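Local coordinates for Tat (Twin-arginine translocation) pathway signal sequence containing protein (Mycobacterium tuberculosis, PDB 5IMU), which is of unknown function, a predicted Tat-exported mycobacterial protein whose fragment here joins an alpha/beta/alpha sandwich to a helical bundle and carries a potassium ion, at residues Thr109-Arg112 against Ser113-Ala117; Ala211-Ala214 against Val215-Arg219. One frame throughout, in Å; residues are numbered along the deposited sequence.

Interaction 1: residues Thr109-Arg112 against Ser113-Ala117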
# COMPACT_ATOMS: atom_id res chain seq x y z
N THR A 109 -4.90 0.18 13.51
CA THR A 109 -6.27 -0.26 13.25
C THR A 109 -6.86 0.37 11.99
O THR A 109 -8.07 0.26 11.77
CB THR A 109 -7.17 0.05 14.44
OG1 THR A 109 -7.23 1.47 14.63
CG2 THR A 109 -6.61 -0.58 15.70
N GLY A 110 -6.05 1.04 11.17
CA GLY A 110 -6.60 1.85 10.11
C GLY A 110 -6.66 1.24 8.73
O GLY A 110 -7.03 1.94 7.79
N ASP A 111 -6.32 -0.05 8.57
CA ASP A 111 -6.22 -0.62 7.23
C ASP A 111 -7.59 -0.74 6.56
O ASP A 111 -7.72 -0.44 5.36
CB ASP A 111 -5.53 -1.98 7.28
CG ASP A 111 -4.03 -1.86 7.47
OD1 ASP A 111 -3.32 -1.56 6.48
OD2 ASP A 111 -3.56 -2.05 8.61
N ARG A 112 -8.61 -1.18 7.30
CA ARG A 112 -9.91 -1.42 6.68
C ARG A 112 -10.49 -0.14 6.10
O ARG A 112 -10.93 -0.11 4.95
CB ARG A 112 -10.87 -2.03 7.70
CG ARG A 112 -12.22 -2.40 7.10
CD ARG A 112 -13.22 -2.82 8.18
NE ARG A 112 -12.63 -3.76 9.12
CZ ARG A 112 -12.67 -5.09 8.97
NH1 ARG A 112 -13.27 -5.62 7.92
NH2 ARG A 112 -12.11 -5.87 9.88
N SER A 113 -10.51 0.94 6.89
CA SER A 113 -11.09 2.19 6.41
C SER A 113 -10.22 2.84 5.34
O SER A 113 -10.73 3.37 4.35
CB SER A 113 -11.32 3.15 7.57
OG SER A 113 -10.13 3.35 8.32
N ALA A 114 -8.90 2.80 5.52
CA ALA A 114 -8.01 3.49 4.58
C ALA A 114 -8.03 2.84 3.21
O ALA A 114 -7.98 3.54 2.19
CB ALA A 114 -6.58 3.52 5.13
N ARG A 115 -8.11 1.51 3.15
CA ARG A 115 -8.01 0.79 1.88
C ARG A 115 -9.36 0.48 1.25
O ARG A 115 -9.40 -0.15 0.19
CB ARG A 115 -7.22 -0.51 2.08
CG ARG A 115 -5.80 -0.32 2.62
CD ARG A 115 -5.12 -1.66 2.85
NE ARG A 115 -3.84 -1.55 3.56
CZ ARG A 115 -2.65 -1.52 2.96
NH1 ARG A 115 -2.57 -1.57 1.63
NH2 ARG A 115 -1.54 -1.42 3.68
N SER A 116 -10.47 0.92 1.86
CA SER A 116 -11.81 0.63 1.34
C SER A 116 -12.44 1.82 0.62
O SER A 116 -13.62 1.76 0.27
CB SER A 116 -12.73 0.18 2.47
OG SER A 116 -12.29 -1.03 3.05
N ALA A 117 -11.69 2.90 0.39
CA ALA A 117 -12.27 4.12 -0.17
C ALA A 117 -12.45 4.06 -1.68
O ALA A 117 -13.03 4.99 -2.25
CB ALA A 117 -11.41 5.33 0.20
O HOH W 1 -10.05 0.91 9.80
O HOH W 2 -7.34 4.68 8.42
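Asp-111 OD1 takes two N-H groups from Arg-115, a main bond from NE at 3.0 Å and a weak one from NH2 at 3.3 Å, making an i to i+4 salt bridge along the short helix 111-115. Carboxylate and guanidinium are nearly coplanar, 15° apart, with the acid at the guanidinium edge; OD1 meets NE through its anti lone pair. The Arg-115 chain runs extended from CG to NE beside Asp-111, both side chains pointing the same way. Each end has further partners in the loop between strands 44-48 and 65-67, far earlier in the chain: Asp-111 OD2 binds Arg-60 and the Leu-61 amide, while the Arg-115 NH1 and NH2 groups reach the carbonyls of Ile-55 and Pro-56. The pair therefore ties the helix to that loop, and the several bonds fix the guanidinium in orientation.

The backbone of the same turn makes regular helical bonds, Arg-115 N to Asp-111 O and Ala-114 N to O of the N-cap residue Gly-110 at 3.1 Å. Water also bridges the first turn: one molecule links Thr-109 O to Ser-113 N, and another donates to Gly-110 O and accepts from Ser-113 OG. At the C-terminal side, Ser-116 holds OG anti to its carbonyl carbon, beside its own N (chi1 -64°), which brings the hydroxyl back to Arg-112 O, where Ser-116 OG donates over a short 2.5 Å.

Interaction 2: residues Ala211-Ala214 against Val215-Arg219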
# COMPACT_ATOMS: atom_id res chain seq x y z
N ALA A 211 -7.38 -2.28 -8.31
CA ALA A 211 -7.50 -0.91 -8.81
C ALA A 211 -6.12 -0.27 -8.97
O ALA A 211 -5.86 0.40 -9.98
CB ALA A 211 -8.37 -0.08 -7.87
N TRP A 212 -5.24 -0.47 -7.99
CA TRP A 212 -3.90 0.09 -8.10
C TRP A 212 -3.08 -0.59 -9.18
O TRP A 212 -2.20 0.04 -9.78
CB TRP A 212 -3.19 0.01 -6.75
CG TRP A 212 -3.47 1.19 -5.88
CD1 TRP A 212 -4.34 1.26 -4.83
CD2 TRP A 212 -2.89 2.50 -6.01
NE1 TRP A 212 -4.33 2.53 -4.29
CE2 TRP A 212 -3.45 3.30 -5.00
CE3 TRP A 212 -1.95 3.06 -6.88
CZ2 TRP A 212 -3.10 4.64 -4.83
CZ3 TRP A 212 -1.61 4.39 -6.72
CH2 TRP A 212 -2.18 5.17 -5.70
N TYR A 213 -3.34 -1.87 -9.45
CA TYR A 213 -2.65 -2.55 -10.54
C TYR A 213 -2.94 -1.86 -11.88
O TYR A 213 -2.05 -1.72 -12.72
CB TYR A 213 -3.05 -4.02 -10.60
CG TYR A 213 -2.44 -4.76 -11.78
CD1 TYR A 213 -1.14 -5.25 -11.70
CD2 TYR A 213 -3.15 -4.95 -12.95
CE1 TYR A 213 -0.57 -5.92 -12.77
CE2 TYR A 213 -2.59 -5.62 -14.03
CZ TYR A 213 -1.30 -6.10 -13.93
OH TYR A 213 -0.74 -6.76 -15.00
N ALA A 214 -4.19 -1.43 -12.08
CA ALA A 214 -4.58 -0.86 -13.37
C ALA A 214 -3.85 0.45 -13.64
O ALA A 214 -3.38 0.68 -14.76
CB ALA A 214 -6.10 -0.64 -13.40
N VAL A 215 -3.77 1.33 -12.64
CA VAL A 215 -3.07 2.60 -12.85
C VAL A 215 -1.56 2.42 -12.87
O VAL A 215 -0.85 3.22 -13.49
CB VAL A 215 -3.46 3.64 -11.78
CG1 VAL A 215 -4.95 3.93 -11.85
CG2 VAL A 215 -3.06 3.17 -10.39
N THR A 216 -1.05 1.37 -12.22
CA THR A 216 0.39 1.14 -12.21
C THR A 216 0.88 0.64 -13.56
O THR A 216 1.99 0.98 -13.99
CB THR A 216 0.76 0.16 -11.10
OG1 THR A 216 0.23 0.63 -9.86
CG2 THR A 216 2.27 0.03 -10.98
N THR A 217 0.08 -0.17 -14.25
CA THR A 217 0.47 -0.79 -15.51
C THR A 217 -0.08 -0.05 -16.72
O THR A 217 0.03 -0.56 -17.84
CB THR A 217 0.01 -2.25 -15.54
OG1 THR A 217 -1.42 -2.30 -15.49
CG2 THR A 217 0.59 -3.01 -14.36
N ARG A 218 -0.67 1.12 -16.53
CA ARG A 218 -1.24 1.86 -17.65
C ARG A 218 -0.16 2.32 -18.62
O ARG A 218 0.93 2.72 -18.22
CB ARG A 218 -2.05 3.06 -17.15
CG ARG A 218 -3.55 2.79 -17.20
CD ARG A 218 -4.42 3.97 -16.78
NE ARG A 218 -5.74 3.86 -17.41
CZ ARG A 218 -6.08 4.41 -18.58
NH1 ARG A 218 -5.21 5.16 -19.25
NH2 ARG A 218 -7.30 4.22 -19.05
N ARG A 219 -0.49 2.28 -19.91
CA ARG A 219 0.39 2.80 -20.95
C ARG A 219 0.25 4.32 -21.02
O ARG A 219 -0.53 4.93 -20.29
CB ARG A 219 0.07 2.14 -22.29
CG ARG A 219 0.66 0.75 -22.46
CD ARG A 219 -0.03 -0.00 -23.59
NE ARG A 219 -0.88 -1.08 -23.08
CZ ARG A 219 -0.52 -2.36 -23.05
NH1 ARG A 219 0.67 -2.73 -23.50
NH2 ARG A 219 -1.35 -3.27 -22.56
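Residues 211-216 form the last turns of helix 203-216, and the chain leaves helical geometry at Thr-217, whose amide N still bonds back to Tyr-213 O at 3.0 Å. At this C-terminal end two successive threonines turn their hydroxyls onto the carbonyls four residues earlier, so each of those oxygens accepts twice. Trp-212 O receives the amide of Thr-216 and also its hydroxyl, the two donors coming from opposite faces of the carbonyl plane. Thr-216 OG1 lies a short 2.5 Å from Trp-212 O. Tyr-213 O is held likewise by the amide and hydroxyl of Thr-217, with Thr-217 OG1 2.9 Å from Tyr-213 O and tilted 31° from the plane of that carbonyl.

The torsions of the two threonines differ. Thr-216 has OG1 beside its own backbone N (chi1 -54°), whereas in Thr-217 OG1 sits between N and the carbonyl carbon (chi1 63°), which leaves CG2 to lie over one face of the Tyr-213 ring. In this CH-pi contact Thr-217 CG2 lies 3.8 Å from the centroid of the Tyr-213 ring, displaced toward the rim. The Tyr-213 side chain also touches Leu-191 of helix 183-199. Elsewhere on the helix Trp-212 meets the rings of Trp-54 and Tyr-208, and Val-215 CG2 approaches this indole obliquely, 3.7 Å from Trp-212 CE3. Beyond the helix, Arg-218 lays its chain by the last turn, CG 3.2 Å from Ala-214 O.

How the interactions relate
Interaction 1 precedes interaction 2 along the chain; their centres lie about 20 Å apart and their nearest atoms about 7 Å, without touching. Helix 203-216 relates them: Tyr-204, Leu-205 and Tyr-208 in its first half pack on Arg-112, Arg-115 and Ser-116 of interaction 1, while interaction 2 finishes the same helix. Tyr-208 also meets Trp-212, giving a side-chain path between the two. Interaction 1 further leans on strand 65-67, at the edge of the four-stranded sheet, and interaction 2 on helix 183-199. The last helix thus touches helix 111-115 and loop residues Trp-54, Pro-70 and Arg-73 of the sheet-bearing part, consistent with both contacts lying near the junction of the two parts.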